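Local structure of aromatic amino acid exporter YddG (Starkeya novella, 5I20) at residues L267-A270 with C271-V275; S244-A247 with P248-T252; A120-A123 with G124-G128. The protein exports amino acids of many kinds, among them threonine, methionine, lysine and glutamate, across the bacterial inner membrane. All coordinates share one frame; numbering follows the deposited sequence.

Interaction 1 (L267-A270 with C271-V275). With OLC ((2R)-2,3-dihydroxypropyl (9Z)-octadec-9-enoate), chain I.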
loop_
_atom_site.group_PDB
_atom_site.type_symbol
_atom_site.label_atom_id
_atom_site.label_comp_id
_atom_site.label_asym_id
_atom_site.label_seq_id
_atom_site.Cartn_x
_atom_site.Cartn_y
_atom_site.Cartn_z
ATOM N N LEU A 267 10.820 -17.183 6.294
ATOM C CA LEU A 267 10.997 -15.810 6.737
ATOM C C LEU A 267 12.459 -15.389 6.578
ATOM O O LEU A 267 12.751 -14.267 6.161
ATOM C CB LEU A 267 10.529 -15.663 8.189
ATOM C CG LEU A 267 10.445 -14.271 8.826
ATOM C CD1 LEU A 267 11.754 -13.902 9.503
ATOM C CD2 LEU A 267 10.042 -13.207 7.809
ATOM N N ALA A 268 13.375 -16.296 6.904
ATOM C CA ALA A 268 14.801 -16.025 6.765
ATOM C C ALA A 268 15.181 -15.796 5.301
ATOM O O ALA A 268 15.912 -14.859 4.985
ATOM C CB ALA A 268 15.624 -17.166 7.354
ATOM N N ILE A 269 14.674 -16.651 4.416
ATOM C CA ILE A 269 14.940 -16.537 2.986
ATOM C C ILE A 269 14.363 -15.242 2.412
ATOM O O ILE A 269 15.019 -14.563 1.621
ATOM C CB ILE A 269 14.367 -17.745 2.209
ATOM C CG1 ILE A 269 15.082 -19.035 2.619
ATOM C CG2 ILE A 269 14.499 -17.540 0.711
ATOM C CD1 ILE A 269 16.536 -19.085 2.209
ATOM N N ALA A 270 13.145 -14.895 2.822
ATOM C CA ALA A 270 12.512 -13.657 2.368
ATOM C C ALA A 270 13.315 -12.442 2.822
ATOM O O ALA A 270 13.506 -11.496 2.058
ATOM C CB ALA A 270 11.083 -13.569 2.872
ATOM N N CYS A 271 13.786 -12.483 4.068
ATOM C CA CYS A 271 14.658 -11.444 4.612
ATOM C C CYS A 271 15.908 -11.240 3.762
ATOM O O CYS A 271 16.241 -10.114 3.406
ATOM C CB CYS A 271 15.070 -11.783 6.048
ATOM S SG CYS A 271 13.797 -11.488 7.291
ATOM N N ALA A 272 16.597 -12.332 3.448
ATOM C CA ALA A 272 17.806 -12.258 2.637
ATOM C C ALA A 272 17.513 -11.661 1.261
ATOM O O ALA A 272 18.263 -10.822 0.764
ATOM C CB ALA A 272 18.433 -13.635 2.492
ATOM N N LEU A 273 16.408 -12.088 0.659
ATOM C CA LEU A 273 16.055 -11.663 -0.691
ATOM C C LEU A 273 15.722 -10.174 -0.772
ATOM O O LEU A 273 16.062 -9.513 -1.752
ATOM C CB LEU A 273 14.881 -12.494 -1.214
ATOM C CG LEU A 273 15.257 -13.898 -1.697
ATOM C CD1 LEU A 273 14.022 -14.739 -1.968
ATOM C CD2 LEU A 273 16.126 -13.815 -2.947
ATOM N N ILE A 274 15.066 -9.642 0.254
ATOM C CA ILE A 274 14.664 -8.241 0.227
ATOM C C ILE A 274 15.826 -7.348 0.667
ATOM O O ILE A 274 15.943 -6.207 0.221
ATOM C CB ILE A 274 13.399 -7.992 1.103
ATOM C CG1 ILE A 274 12.439 -7.022 0.404
ATOM C CG2 ILE A 274 13.756 -7.509 2.502
ATOM C CD1 ILE A 274 12.872 -5.575 0.440
ATOM N N VAL A 275 16.704 -7.871 1.518
ATOM C CA VAL A 275 17.907 -7.131 1.876
ATOM C C VAL A 275 18.834 -7.084 0.664
ATOM O O VAL A 275 19.359 -6.027 0.312
ATOM C CB VAL A 275 18.639 -7.749 3.088
ATOM C CG1 VAL A 275 20.018 -7.133 3.251
ATOM C CG2 VAL A 275 17.822 -7.547 4.358
HETATM C C9 OLC I . 16.171 -10.620 11.088
HETATM C C8 OLC I . 16.707 -11.975 10.769
HETATM C C7 OLC I . 15.659 -12.772 10.069
HETATM C C6 OLC I . 15.005 -13.706 11.030
HETATM C C5 OLC I . 15.179 -15.111 10.558
HETATM C C4 OLC I . 14.457 -16.042 11.473
HETATM C C3 OLC I . 14.345 -17.388 10.840
HETATM C C2 OLC I . 15.248 -18.355 11.528
#
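Leu267 carries its CG anti to the backbone N (chi1 -172°), whereas Cys271, one turn on, keeps SG anti to its own carbonyl carbon and beside its backbone N (chi1 -77°). These settings bring the leucine branch alongside the thiol: CD1 of Leu267 lies 3.9 Å from SG of Cys271. The same SG sits 3.2 Å from the backbone O of Leu267, the oxygen that accepts the peptide N-H of Cys271. A monoolein chain runs over this patch. Its C6 comes within 3.6 Å of Leu267 CD1. Further along the tail, C7 approaches Cys271 SG just as closely and C3 rests against Ala268 CB, so the lipid follows three neighbouring side chains along the helix surface. Elsewhere on the helix, Ile269 and Leu273 lie side by side and point the same way, Ile269 CG2 touching Leu273 CD1 at 3.9 Å. Four successive i to i+4 backbone bonds hold the turn, from Cys271 N to Leu267 O through to Ile274 N to Ala270 O. Leu267, Ala270 and Cys271 also meet helix 246-258, while Leu273 reaches Ala130 of helix 119-136. The arrangement is a lipid-facing patch on the last transmembrane helix of YddG, 265-282, which has monoolein against part of its surface and packs on helices 246-258 and 119-136 with other side chains.

Interaction 2 (S244-A247 with P248-T252)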
loop_
_atom_site.group_PDB
_atom_site.type_symbol
_atom_site.label_atom_id
_atom_site.label_comp_id
_atom_site.label_asym_id
_atom_site.label_seq_id
_atom_site.Cartn_x
_atom_site.Cartn_y
_atom_site.Cartn_z
ATOM N N SER A 244 9.158 -1.465 -1.392
ATOM C CA SER A 244 7.814 -1.831 -0.950
ATOM C C SER A 244 7.693 -3.322 -0.608
ATOM O O SER A 244 6.870 -3.697 0.221
ATOM C CB SER A 244 6.782 -1.439 -2.009
ATOM O OG SER A 244 6.620 -0.029 -2.048
ATOM N N TYR A 245 8.524 -4.171 -1.213
ATOM C CA TYR A 245 8.526 -5.589 -0.841
ATOM C C TYR A 245 9.111 -5.833 0.554
ATOM O O TYR A 245 9.216 -6.974 0.993
ATOM C CB TYR A 245 9.287 -6.431 -1.870
ATOM C CG TYR A 245 8.492 -6.692 -3.125
ATOM C CD1 TYR A 245 7.231 -7.276 -3.062
ATOM C CD2 TYR A 245 8.986 -6.327 -4.370
ATOM C CE1 TYR A 245 6.493 -7.504 -4.204
ATOM C CE2 TYR A 245 8.256 -6.548 -5.519
ATOM C CZ TYR A 245 7.010 -7.136 -5.431
ATOM O OH TYR A 245 6.277 -7.358 -6.574
ATOM N N ALA A 246 9.496 -4.771 1.252
ATOM C CA ALA A 246 9.915 -4.921 2.638
ATOM C C ALA A 246 8.696 -5.079 3.542
ATOM O O ALA A 246 8.790 -5.659 4.620
ATOM C CB ALA A 246 10.758 -3.739 3.083
ATOM N N ALA A 247 7.552 -4.572 3.089
ATOM C CA ALA A 247 6.333 -4.587 3.897
ATOM C C ALA A 247 5.878 -5.997 4.305
ATOM O O ALA A 247 5.561 -6.208 5.474
ATOM C CB ALA A 247 5.202 -3.855 3.171
ATOM N N PRO A 248 5.843 -6.966 3.364
ATOM C CA PRO A 248 5.463 -8.315 3.814
ATOM C C PRO A 248 6.442 -8.919 4.817
ATOM O O PRO A 248 6.016 -9.595 5.753
ATOM C CB PRO A 248 5.457 -9.130 2.518
ATOM C CG PRO A 248 5.206 -8.124 1.448
ATOM C CD PRO A 248 5.947 -6.902 1.894
ATOM N N VAL A 249 7.734 -8.675 4.625
ATOM C CA VAL A 249 8.753 -9.202 5.529
ATOM C C VAL A 249 8.679 -8.538 6.899
ATOM O O VAL A 249 8.693 -9.213 7.929
ATOM C CB VAL A 249 10.171 -9.010 4.954
ATOM C CG1 VAL A 249 11.218 -9.434 5.972
ATOM C CG2 VAL A 249 10.328 -9.794 3.665
ATOM N N LEU A 250 8.606 -7.213 6.907
ATOM C CA LEU A 250 8.505 -6.470 8.154
ATOM C C LEU A 250 7.208 -6.821 8.876
ATOM O O LEU A 250 7.175 -6.894 10.103
ATOM C CB LEU A 250 8.589 -4.965 7.891
ATOM C CG LEU A 250 9.975 -4.435 7.512
ATOM C CD1 LEU A 250 9.905 -2.980 7.088
ATOM C CD2 LEU A 250 10.954 -4.606 8.669
ATOM N N SER A 251 6.146 -7.049 8.106
ATOM C CA SER A 251 4.854 -7.425 8.672
ATOM C C SER A 251 4.959 -8.731 9.452
ATOM O O SER A 251 4.481 -8.832 10.582
ATOM C CB SER A 251 3.801 -7.554 7.567
ATOM O OG SER A 251 2.522 -7.849 8.098
ATOM N N THR A 252 5.602 -9.724 8.846
ATOM C CA THR A 252 5.792 -11.018 9.488
ATOM C C THR A 252 6.711 -10.907 10.702
ATOM O O THR A 252 6.471 -11.545 11.728
ATOM C CB THR A 252 6.370 -12.049 8.504
ATOM O OG1 THR A 252 5.530 -12.125 7.345
ATOM C CG2 THR A 252 6.459 -13.419 9.154
#
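Pro248 lays its ring against the turn before it, with CD 3.4 Å from the backbone O of Tyr245 and likewise 3.4 Å from CB of Ala247. This is a proline early in helix 246-258, within the membrane-spanning stretch 237-258, where the ring replaces a peptide N-H that could have served an oxygen one turn back. From Leu250 onward the peptide N-H groups bond four residues back: Leu250 N reaches Ala246 O at 2.8 Å in an almost straight bond (172°), and Ser251 N reaches Ala247 O at the same length but more bent, with the donor tilted 28° from the carbonyl plane. Leu250 holds its CG beside its backbone N (chi1 -73°), which brings CG to 3.4 Å from Ala246 O and CD1 alongside Ala246 CB. With an alanine here in place of Pro248, the ring carbons against Tyr245 O would be gone, and the backbone at this point is likely to turn more freely. On the preceding turn, the hydroxyl of Tyr245 is hydrogen-bonded to the backbone O of Tyr99, while its side chain packs on Leu129 and Thr132 of helix 119-136. Pro248 itself touches both Thr132 and the loop residue Tyr99, so this buried part of the helix meets helix 119-136 and that loop through one ring. The O of Pro248 is gripped twice by Thr252, whose OG1, at 3.0 Å, and backbone N, at 3.1 Å, come from opposite faces of the carbonyl plane.

Interaction 3 (A120-A123 with G124-G128)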
loop_
_atom_site.group_PDB
_atom_site.type_symbol
_atom_site.label_atom_id
_atom_site.label_comp_id
_atom_site.label_asym_id
_atom_site.label_seq_id
_atom_site.Cartn_x
_atom_site.Cartn_y
_atom_site.Cartn_z
ATOM N N ALA A 120 19.215 -3.086 -12.427
ATOM C CA ALA A 120 19.301 -3.380 -11.000
ATOM C C ALA A 120 17.976 -3.131 -10.278
ATOM O O ALA A 120 17.621 -3.851 -9.342
ATOM C CB ALA A 120 20.409 -2.559 -10.366
ATOM N N HIS A 121 17.254 -2.104 -10.714
ATOM C CA HIS A 121 15.944 -1.800 -10.153
ATOM C C HIS A 121 14.970 -2.950 -10.397
ATOM O O HIS A 121 14.277 -3.396 -9.482
ATOM C CB HIS A 121 15.393 -0.502 -10.747
ATOM C CG HIS A 121 16.253 0.691 -10.486
ATOM N ND1 HIS A 121 16.503 1.658 -11.436
ATOM C CD2 HIS A 121 16.930 1.076 -9.374
ATOM C CE1 HIS A 121 17.295 2.583 -10.925
ATOM N NE2 HIS A 121 17.567 2.252 -9.674
ATOM N N VAL A 122 14.931 -3.429 -11.636
ATOM C CA VAL A 122 14.053 -4.532 -12.003
ATOM C C VAL A 122 14.460 -5.817 -11.277
ATOM O O VAL A 122 13.612 -6.536 -10.753
ATOM C CB VAL A 122 14.052 -4.759 -13.530
ATOM C CG1 VAL A 122 13.290 -6.024 -13.893
ATOM C CG2 VAL A 122 13.455 -3.548 -14.237
ATOM N N ALA A 123 15.760 -6.086 -11.234
ATOM C CA ALA A 123 16.276 -7.251 -10.525
ATOM C C ALA A 123 15.978 -7.175 -9.029
ATOM O O ALA A 123 15.672 -8.184 -8.399
ATOM C CB ALA A 123 17.763 -7.389 -10.753
ATOM N N GLY A 124 16.076 -5.975 -8.465
ATOM C CA GLY A 124 15.785 -5.768 -7.058
ATOM C C GLY A 124 14.328 -6.054 -6.758
ATOM O O GLY A 124 14.001 -6.687 -5.755
ATOM N N ALA A 125 13.451 -5.594 -7.645
ATOM C CA ALA A 125 12.022 -5.841 -7.516
ATOM C C ALA A 125 11.694 -7.329 -7.630
ATOM O O ALA A 125 10.848 -7.842 -6.896
ATOM C CB ALA A 125 11.255 -5.050 -8.569
ATOM N N LEU A 126 12.366 -8.019 -8.547
ATOM C CA LEU A 126 12.101 -9.434 -8.777
ATOM C C LEU A 126 12.516 -10.278 -7.573
ATOM O O LEU A 126 11.863 -11.270 -7.249
ATOM C CB LEU A 126 12.812 -9.916 -10.043
ATOM C CG LEU A 126 12.222 -9.340 -11.333
ATOM C CD1 LEU A 126 13.113 -9.634 -12.535
ATOM C CD2 LEU A 126 10.810 -9.864 -11.556
ATOM N N MET A 127 13.599 -9.871 -6.914
ATOM C CA MET A 127 14.070 -10.541 -5.710
ATOM C C MET A 127 13.094 -10.320 -4.560
ATOM O O MET A 127 12.846 -11.225 -3.758
ATOM C CB MET A 127 15.466 -10.040 -5.327
ATOM C CG MET A 127 16.556 -10.419 -6.320
ATOM S SD MET A 127 18.123 -9.575 -6.005
ATOM C CE MET A 127 18.560 -10.244 -4.397
ATOM N N GLY A 128 12.546 -9.110 -4.486
ATOM C CA GLY A 128 11.554 -8.782 -3.480
ATOM C C GLY A 128 10.265 -9.553 -3.692
ATOM O O GLY A 128 9.651 -10.023 -2.735
#
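This is an i to i+4 contact within about two and a half turns of transmembrane helix 119-136, near its cytoplasmic end. Val122 and Leu126 form its apolar side, lying next to each other and pointing the same way, with Val122 CG1 3.9 Å from Leu126 CD1. Leu126 keeps its CG beside the backbone N (chi1 -69°), which draws CG back to 3.2 Å from the O of Val122. Met127 does much the same over the preceding turn: its CG, also beside the backbone N (chi1 -67°), is 3.2 Å from Ala123 O. An extended chi2 then leaves SD 3.7 Å from Ala123 O, and the bend at chi3 turns only the terminal methyl. Four i to i+4 backbone bonds connect the turns, running from Gly124 N to Ala120 O (2.8 Å) through to Met127 N to Ala123 O (3.1 Å). Beyond this stretch, Ala125 packs on Leu103 and Val106 of helix 101-108, and His121 ND1 is hydrogen-bonded to the backbone N of Arg118. Across the contact, peptide groups supply the hydrogen bonds while the side chains meet through carbon, Val122 on Leu126; these four main-chain carbonyls therefore have their polarity met inside the helix, as suits a segment within the membrane.

In the fold
Along the chain interaction 3 comes first, on helix 119-136, then interaction 2 on helix 246-258 and interaction 1 on helix 265-282. The last two helices are consecutive, and the centres of these contacts are about 10 Å apart; Cys271 SG meets Val249 CG1 there at 3.6 Å. Interaction 3 belongs to the other EamA region of the sequence, yet its centre is only about 13 Å from that of interaction 1 and 15 Å from that of interaction 2. Leu273 and Tyr245 bridge the gaps, packing on Met127 and on Ala125 and Gly128 respectively. The three helices thus pack together where parts of the two EamA regions meet. The transporter as a whole is basket-shaped, with inverted repeats around a central substrate cavity.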